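Probable dipeptidase (Pseudomonas aeruginosa, PDB 3B40) probably hydrolyses dipeptides as a metal-dependent dipeptidase of the M19 (membrane dipeptidase) family, built on a TIM-barrel-like fold. Local coordinates at residues Glu17-Glu20 with Arg21-Ser24; Ala284-Arg288 with Phe289-Pro293; Gly317-Ala320 with Ser321-Gly325. The protein carries 11 engineered substitutions. One frame throughout, in Å; residues are numbered along the deposited sequence.

Contact 1: residues Glu17-Glu20 with Arg21-Ser24; sequences ELHE and RILS. With CD (cadmium ion), chain B.
Arg21 NH2 meets Glu17 twice where helix 9-19 ends and the chain turns toward strand 25-29 of the barrel-like sheet. It bonds Glu17 O at 2.8 Å, with that oxygen in the guanidinium plane. It also forms a salt bridge to Glu17 OE1, which it reaches on the anti side, out of the carboxylate plane. A second, weaker salt-bridge contact goes from Arg21 NH2 to Glu20 OE1. Both carboxylates chelate one cadmium ion, each through its two oxygens. The metal lies 2.3 Å from Glu17 OE2 and 2.5 Å from Glu20 OE2. It holds the two acids close together, and the arginine probably offsets part of their charge. Glu17 reaches the metal through a chain bent at chi2 (-62°), whereas Glu20 is extended (chi2 176°).

Leu18 O accepts from both Arg21 N and Ile22 N, which closes the turn. On the buried side, Leu18 CD1 packs on Ile22 CG2 at 3.7 Å. Ile22 CD1 lies over one face of the His19 ring, a CH-pi contact offset toward the rim. Thr379 of helix 375-385 bonds His19 NE2, and Trp396 meets the ring edge-to-face. Ser24 OG bonds Ser61 N. At the ring edge, one water in the ring plane joins His19 ND1 and Ser24 OG to Ile22 O, donating to Ile22 O at 2.7 Å.

Contact 2: residues Ala284-Arg288 with Phe289-Pro293; sequences ALRAR and FDLPP
Arg286 starts with CG anti to its carbonyl carbon (chi1 -79°) and then bends at chi3 (70°), which brings the guanidinium back to the chain beyond the helix end. There it grips Pro292 O side-on with two nitrogens. Arg286 NE bonds Pro292 O at 2.9 Å and Arg286 NH2 bonds the same oxygen at 3.1 Å. The oxygen lies close to the guanidinium plane. Leu291 CB sits over one face of that group, offset toward its rim. The two side chains cross at about a right angle.

The backbone here makes a Schellman motif that ends helix 276-288. Asp290 is the C-prime residue, with positive phi (66°). Leu291 N bonds Arg286 O at 2.9 Å, and Asp290 N makes a weak bond to Ala287 O. Arg286 O also accepts from Phe289 N, which comes from the other face of the carbonyl plane.

Phe289 folds back beside the last turn. Its CE2 touches Leu285 CD1 at 3.4 Å, and Leu285 O lies at the ring edge, 3.3 Å from Phe289 CD2. Arg288 runs alongside Phe289 in the same direction. Phe289 CE2 lies over a face of the Arg288 guanidinium, 3.8 Å from Arg288 NH2, with the two planes well tilted.

Tyr319 of helix 313-328 meets the Phe289 ring edge-to-face and also touches Leu285 and Leu291. Asp305 makes a salt bridge with Arg286 NH2. Arg286 is buried, so this carboxylate probably balances its charge. The paired bonds to Pro292 O fix the rotation of the guanidinium and tie the outgoing loop back to the helix it has just left.

Contact 3: residues Gly317-Ala320 with Ser321-Gly325; sequences GEYA and SALYG. With MG (magnesium ion), chain D.
Gly317 O is gripped by two groups of Ser321. The hydroxyl Ser321 OG donates to Gly317 O at 2.7 Å. The amide N of Ser321 bonds Gly317 O at 3.0 Å. The two donors arrive from opposite faces of the carbonyl plane, each tilted out of it. Ser321 OG stands anti to its own carbonyl carbon (chi1 -56°), and this turns the hydroxyl back along the helix to the residue four earlier.

Tyr319 and Leu323 meet one turn apart, their side chains crossing at a slant. Leu323 CD1 lies 3.5 Å from Tyr319 OH and 3.8 Å from Tyr319 CZ. Their spacing of four residues puts them on the same flank of the helix. CG is anti to the backbone N in both (chi1 175°), and both side chains leave CB in the same direction. The other branch of Leu323 has a different partner. Leu323 CD2 sits over the centre of the Tyr324 ring, 3.8 Å above its plane.

All of this belongs to the middle of helix 313-328, an alpha-helix in regular i to i+4 bonding. Tyr324 N bonds Ala320 O at 2.9 Å and almost straight, at 173°. Leu323 N bonds Tyr319 O less straight. Tyr324 CD2 also comes within 3.2 Å of Ala320 O.

Ala322 and Leu323 pack on Leu285 of helix 276-288. The Tyr319 ring also meets Trp311 edge-to-face. Tyr324 rests on the loop residues Met302 and Pro303. Glu318 points away from the following turn, its chain extended beyond CG. Its carboxylate reaches a magnesium ion unequally: Glu318 OE2 is the close ligand at 2.3 Å, and OE1 stands farther off.

Overall arrangement
Contacts 2 and 3 are neighbours, with centres about 12 Å apart. They join helix 276-288 to the next helix in the chain, 313-328. Leu285 CD1 lies 3.7 Å from Ala322 CB, and Arg286 NH1 lies 3.6 Å from Tyr319 OH. Magnesium, bound by Glu318 of contact 3, sits about 5 Å from the side chain of Arg288 in contact 2. Contact 1 lies on the other side of the chain's centre, its centre about 50 Å from that of contact 2 and 42 Å from that of contact 3. It holds a cadmium ion, and the side chain of Leu18 is about 5 Å from a bound calcium ion.

Contact 1: residues Glu17-Glu20 with Arg21-Ser24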
ATOM      1  N   GLU A  17      16.527 -17.412  13.326  1.00 17.46           N
ATOM      2  CA  GLU A  17      15.853 -18.408  14.167  1.00 17.01           C
ATOM      3  C   GLU A  17      14.373 -18.113  14.327  1.00 17.89           C
ATOM      4  O   GLU A  17      13.527 -19.032  14.278  1.00 18.83           O
ATOM      5  CB  GLU A  17      16.544 -18.529  15.540  1.00 16.75           C
ATOM      6  CG  GLU A  17      17.870 -19.261  15.489  1.00 16.47           C
ATOM      7  CD  GLU A  17      17.723 -20.733  15.017  1.00 17.17           C
ATOM      8  OE1 GLU A  17      16.717 -21.404  15.360  1.00 16.95           O
ATOM      9  OE2 GLU A  17      18.606 -21.223  14.282  1.00 16.40           O
ATOM     10  N   LEU A  18      14.038 -16.832  14.492  1.00 17.27           N
ATOM     11  CA  LEU A  18      12.638 -16.431  14.698  1.00 16.71           C
ATOM     12  C   LEU A  18      11.802 -16.668  13.418  1.00 15.80           C
ATOM     13  O   LEU A  18      10.668 -17.191  13.470  1.00 14.73           O
ATOM     14  CB  LEU A  18      12.571 -14.972  15.229  1.00 17.23           C
ATOM     15  CG  LEU A  18      11.229 -14.345  15.664  1.00 18.03           C
ATOM     16  CD1 LEU A  18      10.603 -15.029  16.922  1.00 16.86           C
ATOM     17  CD2 LEU A  18      11.379 -12.831  15.851  1.00 16.87           C
ATOM     18  N   HIS A  19      12.385 -16.342  12.269  1.00 14.83           N
ATOM     19  CA  HIS A  19      11.693 -16.542  10.997  1.00 14.92           C
ATOM     20  C   HIS A  19      11.638 -17.969  10.490  1.00 14.88           C
ATOM     21  O   HIS A  19      10.952 -18.224   9.491  1.00 15.53           O
ATOM     22  CB  HIS A  19      12.226 -15.614   9.918  1.00 15.15           C
ATOM     23  CG  HIS A  19      11.794 -14.197  10.097  1.00 17.14           C
ATOM     24  ND1 HIS A  19      10.554 -13.744   9.695  1.00 18.86           N
ATOM     25  CD2 HIS A  19      12.425 -13.136  10.646  1.00 18.97           C
ATOM     26  CE1 HIS A  19      10.449 -12.456   9.976  1.00 20.80           C
ATOM     27  NE2 HIS A  19      11.569 -12.062  10.555  1.00 19.86           N
ATOM     28  N   GLU A  20      12.343 -18.890  11.165  1.00 14.25           N
ATOM     29  CA  GLU A  20      12.113 -20.335  11.009  1.00 14.20           C
ATOM     30  C   GLU A  20      10.757 -20.727  11.583  1.00 15.45           C
ATOM     31  O   GLU A  20      10.214 -21.804  11.264  1.00 14.42           O
ATOM     32  CB  GLU A  20      13.169 -21.129  11.808  1.00 13.51           C
ATOM     33  CG  GLU A  20      14.533 -21.225  11.134  1.00 12.38           C
ATOM     34  CD  GLU A  20      15.546 -21.947  12.016  1.00 12.41           C
ATOM     35  OE1 GLU A  20      15.166 -22.602  13.011  1.00 13.18           O
ATOM     36  OE2 GLU A  20      16.720 -21.866  11.722  1.00 12.80           O
ATOM     37  N   ARG A  21      10.236 -19.867  12.462  1.00 15.02           N
ATOM     38  CA  ARG A  21       9.084 -20.217  13.275  1.00 15.79           C
ATOM     39  C   ARG A  21       7.858 -19.320  13.051  1.00 15.84           C
ATOM     40  O   ARG A  21       6.751 -19.795  13.183  1.00 16.50           O
ATOM     41  CB  ARG A  21       9.453 -20.195  14.760  1.00 15.59           C
ATOM     42  CG  ARG A  21      10.314 -21.398  15.174  1.00 16.91           C
ATOM     43  CD  ARG A  21      11.055 -21.212  16.499  1.00 16.50           C
ATOM     44  NE  ARG A  21      11.884 -22.410  16.686  1.00 19.58           N
ATOM     45  CZ  ARG A  21      13.098 -22.577  16.167  1.00 17.58           C
ATOM     46  NH1 ARG A  21      13.731 -23.734  16.335  1.00 17.10           N
ATOM     47  NH2 ARG A  21      13.675 -21.587  15.491  1.00 16.38           N
ATOM     48  N   ILE A  22       8.057 -18.024  12.820  1.00 15.32           N
ATOM     49  CA  ILE A  22       6.906 -17.071  12.808  1.00 16.06           C
ATOM     50  C   ILE A  22       6.404 -16.861  11.402  1.00 15.66           C
ATOM     51  O   ILE A  22       7.140 -17.121  10.440  1.00 16.74           O
ATOM     52  CB  ILE A  22       7.214 -15.692  13.491  1.00 15.62           C
ATOM     53  CG1 ILE A  22       8.214 -14.847  12.665  1.00 16.12           C
ATOM     54  CG2 ILE A  22       7.663 -15.899  14.925  1.00 15.54           C
ATOM     55  CD1 ILE A  22       8.313 -13.330  13.122  1.00 16.48           C
ATOM     56  N   LEU A  23       5.140 -16.447  11.296  1.00 15.50           N
ATOM     57  CA  LEU A  23       4.532 -16.027  10.043  1.00 15.90           C
ATOM     58  C   LEU A  23       4.897 -14.584   9.800  1.00 15.71           C
ATOM     59  O   LEU A  23       4.972 -13.785  10.749  1.00 15.10           O
ATOM     60  CB  LEU A  23       3.001 -16.065  10.112  1.00 15.78           C
ATOM     61  CG  LEU A  23       2.287 -17.345  10.487  1.00 18.10           C
ATOM     62  CD1 LEU A  23       0.767 -17.175  10.368  1.00 21.72           C
ATOM     63  CD2 LEU A  23       2.792 -18.480   9.594  1.00 21.41           C
ATOM     64  N   SER A  24       5.054 -14.252   8.522  1.00 14.55           N
ATOM     65  CA  SER A  24       5.362 -12.900   8.117  1.00 13.86           C
ATOM     66  C   SER A  24       4.402 -12.550   6.962  1.00 13.69           C
ATOM     67  O   SER A  24       4.060 -13.394   6.148  1.00 13.07           O
ATOM     68  CB  SER A  24       6.814 -12.792   7.688  1.00 14.15           C
ATOM     69  OG  SER A  24       7.154 -13.859   6.848  1.00 15.77           O
TER
HETATM   70 CD    CD B   1      17.360 -23.143  13.787  1.00 17.78          CD
HETATM   71  O   HOH W   1       8.491 -15.656   8.562  1.00 11.79           O
HETATM   72  O   HOH W   2       8.498 -19.226   9.168  1.00 25.48           O

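Contact 2: residues Ala284-Arg288 with Phe289-Pro293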
ATOM      1  N   ALA A 284      14.430  24.898  -8.570  1.00 24.45           N
ATOM      2  CA  ALA A 284      14.939  25.363  -9.871  1.00 24.61           C
ATOM      3  C   ALA A 284      14.029  24.883 -10.993  1.00 24.71           C
ATOM      4  O   ALA A 284      13.749  25.638 -11.921  1.00 24.84           O
ATOM      5  CB  ALA A 284      16.383  24.898 -10.106  1.00 25.43           C
ATOM      6  N   LEU A 285      13.552  23.636 -10.905  1.00 24.19           N
ATOM      7  CA  LEU A 285      12.657  23.093 -11.930  1.00 23.12           C
ATOM      8  C   LEU A 285      11.302  23.798 -11.907  1.00 22.46           C
ATOM      9  O   LEU A 285      10.756  24.120 -12.949  1.00 22.82           O
ATOM     10  CB  LEU A 285      12.472  21.584 -11.762  1.00 23.60           C
ATOM     11  CG  LEU A 285      11.376  20.861 -12.549  1.00 21.16           C
ATOM     12  CD1 LEU A 285      11.748  20.793 -14.020  1.00 23.54           C
ATOM     13  CD2 LEU A 285      11.199  19.479 -12.018  1.00 20.20           C
ATOM     14  N   ARG A 286      10.781  24.026 -10.713  1.00 22.02           N
ATOM     15  CA  ARG A 286       9.492  24.679 -10.539  1.00 22.12           C
ATOM     16  C   ARG A 286       9.537  26.093 -11.165  1.00 23.09           C
ATOM     17  O   ARG A 286       8.690  26.454 -11.976  1.00 23.40           O
ATOM     18  CB  ARG A 286       9.144  24.703  -9.049  1.00 22.02           C
ATOM     19  CG  ARG A 286       8.592  23.361  -8.531  1.00 20.14           C
ATOM     20  CD  ARG A 286       8.381  23.365  -7.019  1.00 20.07           C
ATOM     21  NE  ARG A 286       7.250  24.242  -6.697  1.00 17.44           N
ATOM     22  CZ  ARG A 286       5.984  23.878  -6.831  1.00 17.07           C
ATOM     23  NH1 ARG A 286       5.687  22.631  -7.235  1.00 15.64           N
ATOM     24  NH2 ARG A 286       5.021  24.755  -6.576  1.00 16.02           N
ATOM     25  N   ALA A 287      10.565  26.856 -10.810  1.00 24.35           N
ATOM     26  CA  ALA A 287      10.882  28.145 -11.442  1.00 25.01           C
ATOM     27  C   ALA A 287      10.900  28.155 -12.992  1.00 25.33           C
ATOM     28  O   ALA A 287      10.355  29.074 -13.602  1.00 25.28           O
ATOM     29  CB  ALA A 287      12.188  28.688 -10.885  1.00 24.80           C
ATOM     30  N   ARG A 288      11.486  27.152 -13.648  1.00 26.45           N
ATOM     31  CA  ARG A 288      11.411  27.145 -15.130  1.00 27.50           C
ATOM     32  C   ARG A 288      10.067  26.749 -15.722  1.00 26.48           C
ATOM     33  O   ARG A 288       9.852  26.917 -16.925  1.00 26.31           O
ATOM     34  CB  ARG A 288      12.567  26.403 -15.832  1.00 28.05           C
ATOM     35  CG  ARG A 288      12.948  25.056 -15.286  1.00 30.28           C
ATOM     36  CD  ARG A 288      14.081  24.426 -16.114  1.00 30.91           C
ATOM     37  NE  ARG A 288      13.537  23.619 -17.231  1.00 39.87           N
ATOM     38  CZ  ARG A 288      13.718  22.301 -17.417  1.00 39.71           C
ATOM     39  NH1 ARG A 288      14.476  21.579 -16.597  1.00 39.82           N
ATOM     40  NH2 ARG A 288      13.153  21.699 -18.460  1.00 40.02           N
ATOM     41  N   PHE A 289       9.157  26.234 -14.891  1.00 25.33           N
ATOM     42  CA  PHE A 289       7.788  25.956 -15.341  1.00 23.74           C
ATOM     43  C   PHE A 289       6.775  26.926 -14.732  1.00 23.34           C
ATOM     44  O   PHE A 289       5.585  26.653 -14.726  1.00 22.88           O
ATOM     45  CB  PHE A 289       7.393  24.505 -15.033  1.00 23.83           C
ATOM     46  CG  PHE A 289       8.040  23.510 -15.939  1.00 23.04           C
ATOM     47  CD1 PHE A 289       7.367  23.043 -17.073  1.00 24.44           C
ATOM     48  CD2 PHE A 289       9.331  23.070 -15.692  1.00 22.15           C
ATOM     49  CE1 PHE A 289       7.966  22.123 -17.925  1.00 23.39           C
ATOM     50  CE2 PHE A 289       9.934  22.151 -16.535  1.00 23.49           C
ATOM     51  CZ  PHE A 289       9.248  21.685 -17.656  1.00 23.48           C
ATOM     52  N   ASP A 290       7.262  28.051 -14.223  1.00 23.91           N
ATOM     53  CA  ASP A 290       6.418  29.142 -13.721  1.00 24.48           C
ATOM     54  C   ASP A 290       5.594  28.769 -12.475  1.00 24.54           C
ATOM     55  O   ASP A 290       4.507  29.310 -12.246  1.00 24.96           O
ATOM     56  CB  ASP A 290       5.512  29.680 -14.838  1.00 24.93           C
ATOM     57  CG  ASP A 290       6.287  30.414 -15.933  1.00 27.62           C
ATOM     58  OD1 ASP A 290       7.190  31.223 -15.615  1.00 27.94           O
ATOM     59  OD2 ASP A 290       5.979  30.172 -17.123  1.00 31.97           O
ATOM     60  N   LEU A 291       6.144  27.886 -11.649  1.00 23.99           N
ATOM     61  CA  LEU A 291       5.542  27.547 -10.385  1.00 24.10           C
ATOM     62  C   LEU A 291       6.385  28.142  -9.279  1.00 24.96           C
ATOM     63  O   LEU A 291       7.622  28.190  -9.407  1.00 25.22           O
ATOM     64  CB  LEU A 291       5.483  26.025 -10.229  1.00 24.50           C
ATOM     65  CG  LEU A 291       4.739  25.219 -11.284  1.00 22.81           C
ATOM     66  CD1 LEU A 291       5.106  23.747 -11.140  1.00 22.84           C
ATOM     67  CD2 LEU A 291       3.216  25.426 -11.173  1.00 23.62           C
ATOM     68  N   PRO A 292       5.734  28.574  -8.171  1.00 24.89           N
ATOM     69  CA  PRO A 292       6.419  29.290  -7.100  1.00 24.81           C
ATOM     70  C   PRO A 292       7.196  28.307  -6.241  1.00 25.05           C
ATOM     71  O   PRO A 292       6.991  27.096  -6.373  1.00 25.01           O
ATOM     72  CB  PRO A 292       5.265  29.890  -6.296  1.00 24.68           C
ATOM     73  CG  PRO A 292       4.146  28.912  -6.479  1.00 24.41           C
ATOM     74  CD  PRO A 292       4.295  28.386  -7.866  1.00 25.00           C
ATOM     75  N   PRO A 293       8.108  28.806  -5.386  1.00 25.24           N
ATOM     76  CA  PRO A 293       8.924  27.865  -4.604  1.00 24.87           C
ATOM     77  C   PRO A 293       8.066  26.992  -3.686  1.00 24.17           C
ATOM     78  O   PRO A 293       7.035  27.439  -3.185  1.00 23.76           O
ATOM     79  CB  PRO A 293       9.830  28.796  -3.782  1.00 25.06           C
ATOM     80  CG  PRO A 293       9.894  30.041  -4.577  1.00 24.47           C
ATOM     81  CD  PRO A 293       8.494  30.203  -5.114  1.00 25.35           C
TER

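Contact 3: residues Gly317-Ala320 with Ser321-Gly325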
ATOM      1  N   GLY A 317       4.159  16.147 -19.264  1.00 21.07           N
ATOM      2  CA  GLY A 317       5.142  15.103 -19.496  1.00 21.41           C
ATOM      3  C   GLY A 317       6.561  15.517 -19.164  1.00 21.86           C
ATOM      4  O   GLY A 317       7.252  14.820 -18.436  1.00 21.68           O
ATOM      5  N   GLU A 318       6.983  16.674 -19.673  1.00 23.17           N
ATOM      6  CA  GLU A 318       8.325  17.192 -19.425  1.00 23.99           C
ATOM      7  C   GLU A 318       8.607  17.471 -17.955  1.00 23.73           C
ATOM      8  O   GLU A 318       9.660  17.111 -17.417  1.00 24.09           O
ATOM      9  CB  GLU A 318       8.543  18.468 -20.224  1.00 24.84           C
ATOM     10  CG  GLU A 318       9.249  18.245 -21.537  1.00 29.95           C
ATOM     11  CD  GLU A 318       9.733  19.536 -22.131  1.00 34.69           C
ATOM     12  OE1 GLU A 318       9.417  19.809 -23.320  1.00 39.06           O
ATOM     13  OE2 GLU A 318      10.422  20.297 -21.405  1.00 35.37           O
ATOM     14  N   TYR A 319       7.660  18.139 -17.313  1.00 22.53           N
ATOM     15  CA  TYR A 319       7.783  18.484 -15.911  1.00 21.48           C
ATOM     16  C   TYR A 319       7.770  17.244 -14.996  1.00 21.61           C
ATOM     17  O   TYR A 319       8.710  17.056 -14.209  1.00 22.08           O
ATOM     18  CB  TYR A 319       6.674  19.476 -15.519  1.00 19.19           C
ATOM     19  CG  TYR A 319       6.670  19.775 -14.059  1.00 18.37           C
ATOM     20  CD1 TYR A 319       7.605  20.635 -13.506  1.00 17.20           C
ATOM     21  CD2 TYR A 319       5.715  19.192 -13.217  1.00 15.26           C
ATOM     22  CE1 TYR A 319       7.611  20.898 -12.129  1.00 18.42           C
ATOM     23  CE2 TYR A 319       5.713  19.442 -11.869  1.00 17.01           C
ATOM     24  CZ  TYR A 319       6.648  20.303 -11.320  1.00 17.74           C
ATOM     25  OH  TYR A 319       6.626  20.543  -9.963  1.00 16.11           O
ATOM     26  N   ALA A 320       6.700  16.440 -15.087  1.00 21.05           N
ATOM     27  CA  ALA A 320       6.587  15.141 -14.377  1.00 21.37           C
ATOM     28  C   ALA A 320       7.855  14.288 -14.532  1.00 21.49           C
ATOM     29  O   ALA A 320       8.449  13.850 -13.540  1.00 21.58           O
ATOM     30  CB  ALA A 320       5.326  14.353 -14.862  1.00 20.61           C
ATOM     31  N   SER A 321       8.291  14.067 -15.777  1.00 22.33           N
ATOM     32  CA  SER A 321       9.520  13.264 -16.012  1.00 21.82           C
ATOM     33  C   SER A 321      10.701  13.837 -15.266  1.00 20.49           C
ATOM     34  O   SER A 321      11.379  13.117 -14.532  1.00 20.35           O
ATOM     35  CB  SER A 321       9.846  13.132 -17.487  1.00 22.50           C
ATOM     36  OG  SER A 321       8.726  12.589 -18.168  1.00 25.79           O
ATOM     37  N   ALA A 322      10.920  15.138 -15.411  1.00 19.30           N
ATOM     38  CA  ALA A 322      12.012  15.808 -14.710  1.00 19.09           C
ATOM     39  C   ALA A 322      11.906  15.762 -13.194  1.00 19.46           C
ATOM     40  O   ALA A 322      12.923  15.636 -12.509  1.00 19.93           O
ATOM     41  CB  ALA A 322      12.150  17.269 -15.175  1.00 18.71           C
ATOM     42  N   LEU A 323      10.693  15.926 -12.668  1.00 19.48           N
ATOM     43  CA  LEU A 323      10.470  15.881 -11.219  1.00 20.17           C
ATOM     44  C   LEU A 323      10.871  14.489 -10.702  1.00 20.81           C
ATOM     45  O   LEU A 323      11.666  14.372  -9.771  1.00 20.63           O
ATOM     46  CB  LEU A 323       9.004  16.218 -10.889  1.00 19.61           C
ATOM     47  CG  LEU A 323       8.487  16.127  -9.443  1.00 19.72           C
ATOM     48  CD1 LEU A 323       7.663  17.322  -9.159  1.00 22.13           C
ATOM     49  CD2 LEU A 323       7.677  14.904  -9.251  1.00 20.78           C
ATOM     50  N   TYR A 324      10.352  13.448 -11.344  1.00 22.27           N
ATOM     51  CA  TYR A 324      10.615  12.094 -10.908  1.00 24.00           C
ATOM     52  C   TYR A 324      12.086  11.681 -11.041  1.00 24.73           C
ATOM     53  O   TYR A 324      12.563  10.833 -10.278  1.00 26.07           O
ATOM     54  CB  TYR A 324       9.648  11.120 -11.575  1.00 24.96           C
ATOM     55  CG  TYR A 324       8.247  11.205 -10.976  1.00 26.15           C
ATOM     56  CD1 TYR A 324       8.039  10.984  -9.611  1.00 27.57           C
ATOM     57  CD2 TYR A 324       7.140  11.517 -11.769  1.00 28.17           C
ATOM     58  CE1 TYR A 324       6.750  11.064  -9.037  1.00 28.67           C
ATOM     59  CE2 TYR A 324       5.839  11.597 -11.212  1.00 27.88           C
ATOM     60  CZ  TYR A 324       5.660  11.376  -9.849  1.00 27.58           C
ATOM     61  OH  TYR A 324       4.409  11.462  -9.290  1.00 27.44           O
ATOM     62  N   GLY A 325      12.801  12.285 -11.984  1.00 24.71           N
ATOM     63  CA  GLY A 325      14.245  12.048 -12.138  1.00 24.33           C
ATOM     64  C   GLY A 325      15.020  12.579 -10.948  1.00 23.95           C
ATOM     65  O   GLY A 325      15.951  11.932 -10.457  1.00 23.59           O
TER
HETATM   66 MG    MG D 449      11.381  21.680 -22.998  0.50 27.35          MG